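Long-range contacts in Non-sulfated chondroitin lyase E66 (Autographa californica nucleopolyhedrovirus, PDB 3VSN), which cleaves non-sulfated chondroitin as a lyase of the occlusion-derived virus envelope and is essential for oral infection of the insect host: residues L120-P125 against L172-P177; Y254-Y259 against N307-F312; R281-V286 against I313-A318. All blocks are in the same frame, centred on the assembly; numbering follows the deposited sequence. Where two conformers were deposited one is given.

Contact 1 (L120-P125 against L172-P177)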
loop_
_atom_site.group_PDB
_atom_site.type_symbol
_atom_site.label_atom_id
_atom_site.label_comp_id
_atom_site.label_asym_id
_atom_site.label_seq_id
_atom_site.Cartn_x
_atom_site.Cartn_y
_atom_site.Cartn_z
ATOM N N LEU A 120 5.607 -17.318 34.480
ATOM C CA LEU A 120 6.784 -17.550 33.642
ATOM C C LEU A 120 7.778 -18.525 34.280
ATOM O O LEU A 120 8.173 -18.338 35.434
ATOM C CB LEU A 120 7.486 -16.226 33.298
ATOM C CG LEU A 120 6.780 -15.233 32.365
ATOM C CD1 LEU A 120 7.555 -13.925 32.307
ATOM C CD2 LEU A 120 6.601 -15.807 30.966
ATOM N N PRO A 121 8.172 -19.576 33.532
ATOM C CA PRO A 121 9.203 -20.513 33.980
ATOM C C PRO A 121 10.558 -19.849 34.199
ATOM O O PRO A 121 10.955 -18.958 33.437
ATOM C CB PRO A 121 9.297 -21.512 32.824
ATOM C CG PRO A 121 7.948 -21.480 32.198
ATOM C CD PRO A 121 7.498 -20.052 32.309
ATOM N N ASP A 122 11.245 -20.291 35.247
ATOM C CA ASP A 122 12.587 -19.839 35.575
ATOM C C ASP A 122 13.381 -21.090 35.960
ATOM O O ASP A 122 13.072 -21.724 36.969
ATOM C CB ASP A 122 12.530 -18.839 36.736
ATOM C CG ASP A 122 13.850 -18.116 36.974
ATOM O OD1 ASP A 122 13.847 -17.156 37.768
ATOM O OD2 ASP A 122 14.887 -18.485 36.384
ATOM N N PRO A 123 14.397 -21.462 35.153
ATOM C CA PRO A 123 14.918 -20.765 33.970
ATOM C C PRO A 123 13.965 -20.827 32.765
ATOM O O PRO A 123 13.093 -21.699 32.722
ATOM C CB PRO A 123 16.214 -21.525 33.668
ATOM C CG PRO A 123 15.946 -22.909 34.148
ATOM C CD PRO A 123 15.069 -22.761 35.361
ATOM N N PRO A 124 14.124 -19.902 31.792
ATOM C CA PRO A 124 13.268 -19.925 30.604
ATOM C C PRO A 124 13.469 -21.210 29.794
ATOM O O PRO A 124 14.534 -21.825 29.885
ATOM C CB PRO A 124 13.746 -18.707 29.802
ATOM C CG PRO A 124 15.144 -18.472 30.264
ATOM C CD PRO A 124 15.120 -18.813 31.726
ATOM N N PRO A 125 12.452 -21.623 29.014
ATOM C CA PRO A 125 12.606 -22.834 28.205
ATOM C C PRO A 125 13.650 -22.665 27.102
ATOM O O PRO A 125 13.903 -21.544 26.650
ATOM C CB PRO A 125 11.214 -23.032 27.595
ATOM C CG PRO A 125 10.585 -21.681 27.617
ATOM C CD PRO A 125 11.129 -20.994 28.834
ATOM N N LEU A 172 13.157 -9.840 31.583
ATOM C CA LEU A 172 13.670 -9.643 30.229
ATOM C C LEU A 172 15.125 -10.089 30.154
ATOM O O LEU A 172 15.580 -10.538 29.108
ATOM C CB LEU A 172 13.480 -8.201 29.740
ATOM C CG LEU A 172 12.031 -7.710 29.591
ATOM C CD1 LEU A 172 11.982 -6.454 28.733
ATOM C CD2 LEU A 172 11.115 -8.778 29.002
ATOM N N GLY A 173 15.842 -9.984 31.274
ATOM C CA GLY A 173 17.187 -10.550 31.384
ATOM C C GLY A 173 17.190 -12.031 31.049
ATOM O O GLY A 173 18.127 -12.533 30.428
ATOM N N LEU A 174 16.124 -12.722 31.447
ATOM C CA LEU A 174 15.959 -14.138 31.142
ATOM C C LEU A 174 15.397 -14.391 29.742
ATOM O O LEU A 174 15.948 -15.197 28.994
ATOM C CB LEU A 174 15.072 -14.822 32.187
ATOM C CG LEU A 174 15.610 -15.039 33.606
ATOM C CD1 LEU A 174 14.542 -15.724 34.441
ATOM C CD2 LEU A 174 16.896 -15.857 33.619
ATOM N N TYR A 175 14.306 -13.705 29.396
ATOM C CA TYR A 175 13.556 -14.006 28.170
ATOM C C TYR A 175 14.029 -13.266 26.921
ATOM O O TYR A 175 13.743 -13.687 25.798
ATOM C CB TYR A 175 12.055 -13.811 28.395
ATOM C CG TYR A 175 11.433 -14.993 29.091
ATOM C CD1 TYR A 175 11.522 -15.136 30.478
ATOM C CD2 TYR A 175 10.782 -15.989 28.365
ATOM C CE1 TYR A 175 10.969 -16.228 31.120
ATOM C CE2 TYR A 175 10.220 -17.087 29.000
ATOM C CZ TYR A 175 10.318 -17.199 30.376
ATOM O OH TYR A 175 9.770 -18.285 31.013
ATOM N N LEU A 176 14.754 -12.173 27.128
ATOM C CA LEU A 176 15.326 -11.396 26.036
ATOM C C LEU A 176 16.766 -11.016 26.407
ATOM O O LEU A 176 17.077 -9.834 26.591
ATOM C CB LEU A 176 14.454 -10.158 25.777
ATOM C CG LEU A 176 14.579 -9.341 24.490
ATOM C CD1 LEU A 176 14.370 -10.210 23.258
ATOM C CD2 LEU A 176 13.577 -8.193 24.507
ATOM N N PRO A 177 17.655 -12.030 26.539
ATOM C CA PRO A 177 19.018 -11.800 27.046
ATOM C C PRO A 177 19.886 -10.931 26.131
ATOM O O PRO A 177 20.802 -10.260 26.612
ATOM C CB PRO A 177 19.596 -13.214 27.164
ATOM C CG PRO A 177 18.797 -14.042 26.218
ATOM C CD PRO A 177 17.419 -13.454 26.232
#

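Contact 2 (Y254-Y259 against N307-F312)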
loop_
_atom_site.group_PDB
_atom_site.type_symbol
_atom_site.label_atom_id
_atom_site.label_comp_id
_atom_site.label_asym_id
_atom_site.label_seq_id
_atom_site.Cartn_x
_atom_site.Cartn_y
_atom_site.Cartn_z
ATOM N N TYR A 254 5.829 -5.997 5.250
ATOM C CA TYR A 254 7.057 -5.946 6.050
ATOM C C TYR A 254 7.276 -4.573 6.688
ATOM O O TYR A 254 7.628 -4.478 7.869
ATOM C CB TYR A 254 8.268 -6.328 5.192
ATOM C CG TYR A 254 9.583 -6.451 5.942
ATOM C CD1 TYR A 254 9.834 -7.537 6.783
ATOM C CD2 TYR A 254 10.585 -5.495 5.788
ATOM C CE1 TYR A 254 11.040 -7.655 7.460
ATOM C CE2 TYR A 254 11.798 -5.611 6.457
ATOM C CZ TYR A 254 12.021 -6.691 7.289
ATOM O OH TYR A 254 13.226 -6.805 7.957
ATOM N N LEU A 255 7.072 -3.519 5.903
ATOM C CA LEU A 255 7.201 -2.153 6.402
ATOM C C LEU A 255 6.078 -1.782 7.360
ATOM O O LEU A 255 6.335 -1.189 8.407
ATOM C CB LEU A 255 7.257 -1.140 5.250
ATOM C CG LEU A 255 8.511 -1.074 4.377
ATOM C CD1 LEU A 255 8.404 0.106 3.421
ATOM C CD2 LEU A 255 9.778 -0.964 5.212
ATOM N N ILE A 256 4.842 -2.130 7.001
ATOM C CA ILE A 256 3.668 -1.796 7.816
ATOM C C ILE A 256 3.754 -2.391 9.226
ATOM O O ILE A 256 3.455 -1.706 10.212
ATOM C CB ILE A 256 2.344 -2.204 7.123
ATOM C CG1 ILE A 256 2.074 -1.302 5.909
ATOM C CG2 ILE A 256 1.167 -2.133 8.093
ATOM C CD1 ILE A 256 0.994 -1.818 4.974
ATOM N N ASN A 257 4.184 -3.650 9.315
ATOM C CA ASN A 257 4.219 -4.376 10.589
ATOM C C ASN A 257 5.222 -3.852 11.611
ATOM O O ASN A 257 4.980 -3.935 12.816
ATOM C CB ASN A 257 4.484 -5.865 10.352
ATOM C CG ASN A 257 3.213 -6.665 10.217
ATOM O OD1 ASN A 257 2.446 -6.807 11.173
ATOM N ND2 ASN A 257 2.975 -7.197 9.023
ATOM N N SER A 258 6.337 -3.314 11.128
ATOM C CA SER A 258 7.391 -2.878 12.037
ATOM C C SER A 258 7.664 -1.376 11.989
ATOM O O SER A 258 8.531 -0.877 12.711
ATOM C CB SER A 258 8.669 -3.694 11.816
ATOM O OG SER A 258 8.493 -5.030 12.269
ATOM N N TYR A 259 6.890 -0.649 11.180
ATOM C CA TYR A 259 7.087 0.799 11.034
ATOM C C TYR A 259 7.159 1.569 12.357
ATOM O O TYR A 259 7.993 2.468 12.497
ATOM C CB TYR A 259 6.031 1.435 10.123
ATOM C CG TYR A 259 6.381 2.846 9.697
ATOM C CD1 TYR A 259 6.027 3.946 10.484
ATOM C CD2 TYR A 259 7.070 3.084 8.508
ATOM C CE1 TYR A 259 6.354 5.238 10.101
ATOM C CE2 TYR A 259 7.397 4.373 8.114
ATOM C CZ TYR A 259 7.037 5.444 8.913
ATOM O OH TYR A 259 7.360 6.723 8.528
ATOM N N ASN A 307 -5.185 0.131 8.615
ATOM C CA ASN A 307 -5.612 1.005 9.705
ATOM C C ASN A 307 -4.465 1.765 10.391
ATOM O O ASN A 307 -4.698 2.491 11.359
ATOM C CB ASN A 307 -6.511 0.263 10.717
ATOM C CG ASN A 307 -5.797 -0.866 11.440
ATOM O OD1 ASN A 307 -4.572 -0.990 11.394
ATOM N ND2 ASN A 307 -6.572 -1.699 12.126
ATOM N N VAL A 308 -3.241 1.606 9.883
ATOM C CA VAL A 308 -2.078 2.338 10.422
ATOM C C VAL A 308 -1.324 3.229 9.418
ATOM O O VAL A 308 -0.750 4.247 9.811
ATOM C CB VAL A 308 -1.065 1.419 11.159
ATOM C CG1 VAL A 308 -1.668 0.869 12.444
ATOM C CG2 VAL A 308 -0.568 0.293 10.258
ATOM N N ILE A 309 -1.317 2.853 8.139
ATOM C CA ILE A 309 -0.496 3.564 7.141
ATOM C C ILE A 309 -0.778 5.070 7.090
ATOM O O ILE A 309 0.121 5.863 6.820
ATOM C CB ILE A 309 -0.586 2.923 5.732
ATOM C CG1 ILE A 309 0.657 3.277 4.899
ATOM C CG2 ILE A 309 -1.878 3.328 5.030
ATOM C CD1 ILE A 309 0.863 2.412 3.668
ATOM N N GLY A 310 -2.021 5.459 7.368
ATOM C CA GLY A 310 -2.405 6.870 7.368
ATOM C C GLY A 310 -1.718 7.679 8.460
ATOM O O GLY A 310 -1.636 8.906 8.373
ATOM N N ASN A 311 -1.218 6.981 9.483
ATOM C CA ASN A 311 -0.555 7.610 10.628
ATOM C C ASN A 311 0.972 7.576 10.550
ATOM O O ASN A 311 1.652 8.058 11.460
ATOM C CB ASN A 311 -1.023 6.951 11.937
ATOM C CG ASN A 311 -2.529 6.985 12.101
ATOM O OD1 ASN A 311 -3.171 7.982 11.788
ATOM N ND2 ASN A 311 -3.101 5.890 12.594
ATOM N N PHE A 312 1.510 7.011 9.472
ATOM C CA PHE A 312 2.962 6.854 9.345
ATOM C C PHE A 312 3.678 8.178 9.092
ATOM O O PHE A 312 4.752 8.429 9.651
ATOM C CB PHE A 312 3.320 5.866 8.228
ATOM C CG PHE A 312 3.075 4.416 8.570
ATOM C CD1 PHE A 312 2.588 4.024 9.819
ATOM C CD2 PHE A 312 3.377 3.431 7.640
ATOM C CE1 PHE A 312 2.384 2.681 10.112
ATOM C CE2 PHE A 312 3.181 2.090 7.926
ATOM C CZ PHE A 312 2.677 1.713 9.164
HETATM O O HOH W 1 7.405 8.976 10.130
#

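Contact 3 (R281-V286 against I313-A318)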
loop_
_atom_site.group_PDB
_atom_site.type_symbol
_atom_site.label_atom_id
_atom_site.label_comp_id
_atom_site.label_asym_id
_atom_site.label_seq_id
_atom_site.Cartn_x
_atom_site.Cartn_y
_atom_site.Cartn_z
ATOM N N ARG A 281 9.296 8.430 1.297
ATOM C CA ARG A 281 8.923 8.391 -0.116
ATOM C C ARG A 281 8.180 7.102 -0.492
ATOM O O ARG A 281 7.230 7.141 -1.270
ATOM C CB ARG A 281 10.154 8.590 -1.009
ATOM C CG ARG A 281 10.715 10.015 -1.003
ATOM C CD ARG A 281 9.855 10.999 -1.795
ATOM N NE ARG A 281 9.648 10.517 -3.159
ATOM C CZ ARG A 281 8.491 10.078 -3.646
ATOM N NH1 ARG A 281 8.437 9.639 -4.899
ATOM N NH2 ARG A 281 7.389 10.078 -2.900
ATOM N N ALA A 282 8.610 5.973 0.070
ATOM C CA ALA A 282 7.934 4.689 -0.150
ATOM C C ALA A 282 6.480 4.713 0.319
ATOM O O ALA A 282 5.601 4.149 -0.337
ATOM C CB ALA A 282 8.689 3.562 0.538
ATOM N N ILE A 283 6.236 5.367 1.452
ATOM C CA ILE A 283 4.884 5.483 1.995
ATOM C C ILE A 283 4.061 6.489 1.181
ATOM O O ILE A 283 2.900 6.223 0.860
ATOM C CB ILE A 283 4.895 5.822 3.509
ATOM C CG1 ILE A 283 5.664 4.750 4.315
ATOM C CG2 ILE A 283 3.478 6.012 4.047
ATOM C CD1 ILE A 283 5.148 3.327 4.194
ATOM N N GLU A 284 4.668 7.628 0.835
ATOM C CA GLU A 284 4.019 8.608 -0.046
ATOM C C GLU A 284 3.594 7.968 -1.363
ATOM O O GLU A 284 2.522 8.267 -1.896
ATOM C CB GLU A 284 4.953 9.781 -0.348
ATOM C CG GLU A 284 5.238 10.683 0.837
ATOM C CD GLU A 284 6.171 11.832 0.498
ATOM O OE1 GLU A 284 6.771 11.833 -0.602
ATOM O OE2 GLU A 284 6.298 12.740 1.343
ATOM N N ASN A 285 4.440 7.078 -1.875
ATOM C CA ASN A 285 4.210 6.446 -3.173
ATOM C C ASN A 285 2.975 5.545 -3.256
ATOM O O ASN A 285 2.496 5.270 -4.357
ATOM C CB ASN A 285 5.455 5.681 -3.640
ATOM C CG ASN A 285 6.499 6.586 -4.266
ATOM O OD1 ASN A 285 6.234 7.753 -4.552
ATOM N ND2 ASN A 285 7.700 6.050 -4.484
ATOM N N VAL A 286 2.458 5.090 -2.112
ATOM C CA VAL A 286 1.321 4.148 -2.121
ATOM C C VAL A 286 0.170 4.475 -1.158
ATOM O O VAL A 286 -0.960 4.043 -1.379
ATOM C CB VAL A 286 1.764 2.672 -1.899
ATOM C CG1 VAL A 286 2.817 2.245 -2.917
ATOM C CG2 VAL A 286 2.257 2.442 -0.471
ATOM N N ILE A 313 3.082 9.002 8.231
ATOM C CA ILE A 313 3.669 10.263 7.787
ATOM C C ILE A 313 2.581 11.322 7.611
ATOM O O ILE A 313 1.389 11.008 7.651
ATOM C CB ILE A 313 4.435 10.105 6.449
ATOM C CG1 ILE A 313 3.489 9.655 5.326
ATOM C CG2 ILE A 313 5.601 9.135 6.598
ATOM C CD1 ILE A 313 4.078 9.790 3.939
ATOM N N THR A 314 2.999 12.575 7.444
ATOM C CA THR A 314 2.118 13.624 6.949
ATOM C C THR A 314 2.238 13.610 5.430
ATOM O O THR A 314 3.331 13.797 4.886
ATOM C CB THR A 314 2.494 15.013 7.503
ATOM O OG1 THR A 314 2.335 15.017 8.925
ATOM C CG2 THR A 314 1.598 16.103 6.900
ATOM N N TYR A 315 1.114 13.375 4.756
ATOM C CA TYR A 315 1.098 13.194 3.307
ATOM C C TYR A 315 0.945 14.526 2.572
ATOM O O TYR A 315 0.057 15.310 2.910
ATOM C CB TYR A 315 -0.072 12.292 2.907
ATOM C CG TYR A 315 0.054 10.836 3.296
ATOM C CD1 TYR A 315 -0.294 10.396 4.578
ATOM C CD2 TYR A 315 0.483 9.888 2.367
ATOM C CE1 TYR A 315 -0.199 9.056 4.925
ATOM C CE2 TYR A 315 0.586 8.547 2.706
ATOM C CZ TYR A 315 0.244 8.136 3.982
ATOM O OH TYR A 315 0.334 6.802 4.311
ATOM N N PRO A 316 1.795 14.776 1.555
ATOM C CA PRO A 316 1.615 15.963 0.722
ATOM C C PRO A 316 0.530 15.747 -0.334
ATOM O O PRO A 316 0.222 14.605 -0.681
ATOM C CB PRO A 316 2.978 16.120 0.045
ATOM C CG PRO A 316 3.505 14.728 -0.054
ATOM C CD PRO A 316 2.985 13.997 1.157
ATOM N N LEU A 317 -0.053 16.837 -0.821
ATOM C CA LEU A 317 -0.937 16.787 -1.976
ATOM C C LEU A 317 -0.023 16.791 -3.191
ATOM O O LEU A 317 0.637 17.791 -3.469
ATOM C CB LEU A 317 -1.876 18.000 -1.999
ATOM C CG LEU A 317 -2.739 18.275 -0.758
ATOM C CD1 LEU A 317 -3.218 19.721 -0.739
ATOM C CD2 LEU A 317 -3.914 17.309 -0.663
ATOM N N ALA A 318 0.042 15.664 -3.896
ATOM C CA ALA A 318 1.052 15.485 -4.932
ATOM C C ALA A 318 0.762 14.322 -5.860
ATOM O O ALA A 318 -0.040 13.438 -5.547
ATOM C CB ALA A 318 2.427 15.296 -4.295
HETATM O O HOH W 2 5.818 13.094 4.072
#

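Contact 1 (L120-P125 against L172-P177)
In the alpha/alpha toroid, the helical domain this lyase shares with polysaccharide lyase family 8, the proline-rich loop that follows helix 103-119 is pinned to the C-terminal end of helix 161-175 by Tyr175. The ring of Tyr175 reaches from the last turn of the helix into the bend of residues 120-125, which wraps around its phenol end. Pro124 lies over one face: its CB sits 3.9 Å from the centroid of the Tyr175 ring, 14° off the normal, a CH-pi contact displaced toward the hydroxyl end. Leu120 comes in obliquely with CD2, 4.0 Å from CZ of Tyr175, and also packs on Met144 of helix 138-154. CD of Pro125 approaches the Tyr175 ring at a slant too, 4.0 Å from CE2. Beside the tyrosine, Leu174 meets the loop with both methyls: CD2 packs 3.9 Å from CD of Pro124, while CD1 meets the carboxylate of Asp122 crosswise, 3.4 Å from OD2. Asp122 brings it there with CG anti to the backbone N (chi1 -169°), and its OD1 is bound by Tyr170 OH. Pro123, preceded by a cis peptide bond, points away from the helix. One hydrogen bond ties the two segments directly: Tyr175 OH gives its proton to Pro121 O at 2.8 Å, in the carbonyl plane and on a lone pair, with a C=O...O angle of 125°.

Contact 2 (Y254-Y259 against N307-F312)
The end of helix 253-258 faces the irregular turn of residues 307-312, with the CA atoms of Ile256 and Ile309 6.8 Å apart and those of Tyr259 and Phe312 7.5 Å apart. Between them the rings of Tyr259 and Phe312 form an offset stack, planes at 9° and centroids 4.0 Å apart. The two side chains run past each other in opposite directions, so each ring also lies over the other residue's CB: Tyr259 CB is 3.8 Å from the centroid of the Phe312 ring, and Phe312 CB makes the reciprocal CH-pi contact. With CG anti to the backbone N (chi1 -167°), Tyr259 swings out from the helix end to lie flat on its partner. The opposite face of Phe312 is backed by CA of Ile309, leaving its ring sandwiched, and the carbonyl O of Ile256 meets its edge 3.7 Å from CZ. Along the helix, Ile256 divides its branches: CG2 touches CG2 of Val308 at 3.7 Å, and CG1 approaches CE2 of Phe312. Beyond the stack a water joins Tyr259 OH to Phe312 O, 2.8 Å from each, and donates to the carbonyl. Phe262 adds an edge-to-face contact to Tyr259. The helix begins next to the catalytic proton donor Tyr254, whose side chain lies on Met193 of helix 189-205, away from this interface. The arrangement is a parallel-displaced aromatic stack with reciprocal CH-pi contacts, joining helix 253-258 to the 307-312 connection that leads on toward strand 318-322.

Contact 3 (R281-V286 against I313-A318)
Ile313 sets CG1 between its backbone N and carbonyl carbon (chi1 62°) and extends the chain beyond it, which carries CD1 to the side of helix 276-284. There CD1 lies 3.8 Å from CG2 of Ile283 and 3.4 Å from CG of Glu284. CG1 of the same isoleucine rests over the centre of the Tyr315 ring, 3.7 Å above its plane, so Ile313 fills the angle between ring and helix. The hydroxyl end of Tyr315 meets Ile283, with OH 3.3 Å from CG2, and is bound to the carbonyl O of Ile309. Glu284 stretches out across Pro316, its OE2 3.5 Å from the proline CD. That oxygen also accepts from a water that donates to Thr314 O, bridging helix and loop. The other oxygen, OE1, takes a salt bridge from NH2 of Arg281 at 3.0 Å on its anti lone pair and lies 20° out of the guanidinium plane. This fixes the carboxylate from both ends and probably favours its charged form. The arrangement is packing of a helix end against an extended connection: it holds the chain to helix 276-284 at Ile283 and Glu284, just before strand 318-322 begins a four-stranded antiparallel sheet.

Following the chain from the N terminus, contact 1 comes first: it closes a loop of 46 residues, largely helix, inside the toroid, and is complete before the other two begin. Its centre lies about 30 Å from that of contact 2 and about 41 Å from that of contact 3. Contacts 2 and 3 cross, because residues 281-286 fall between 254-259 and 307-312, and 313-318 continue directly from 312. They touch: Tyr259 OH packs on CG2 of Ile313, and Phe312 packs on Ile283. Together they hold the connection 307-318 against helices 253-258 and 276-284, where the helical domain gives way to the beta sheets.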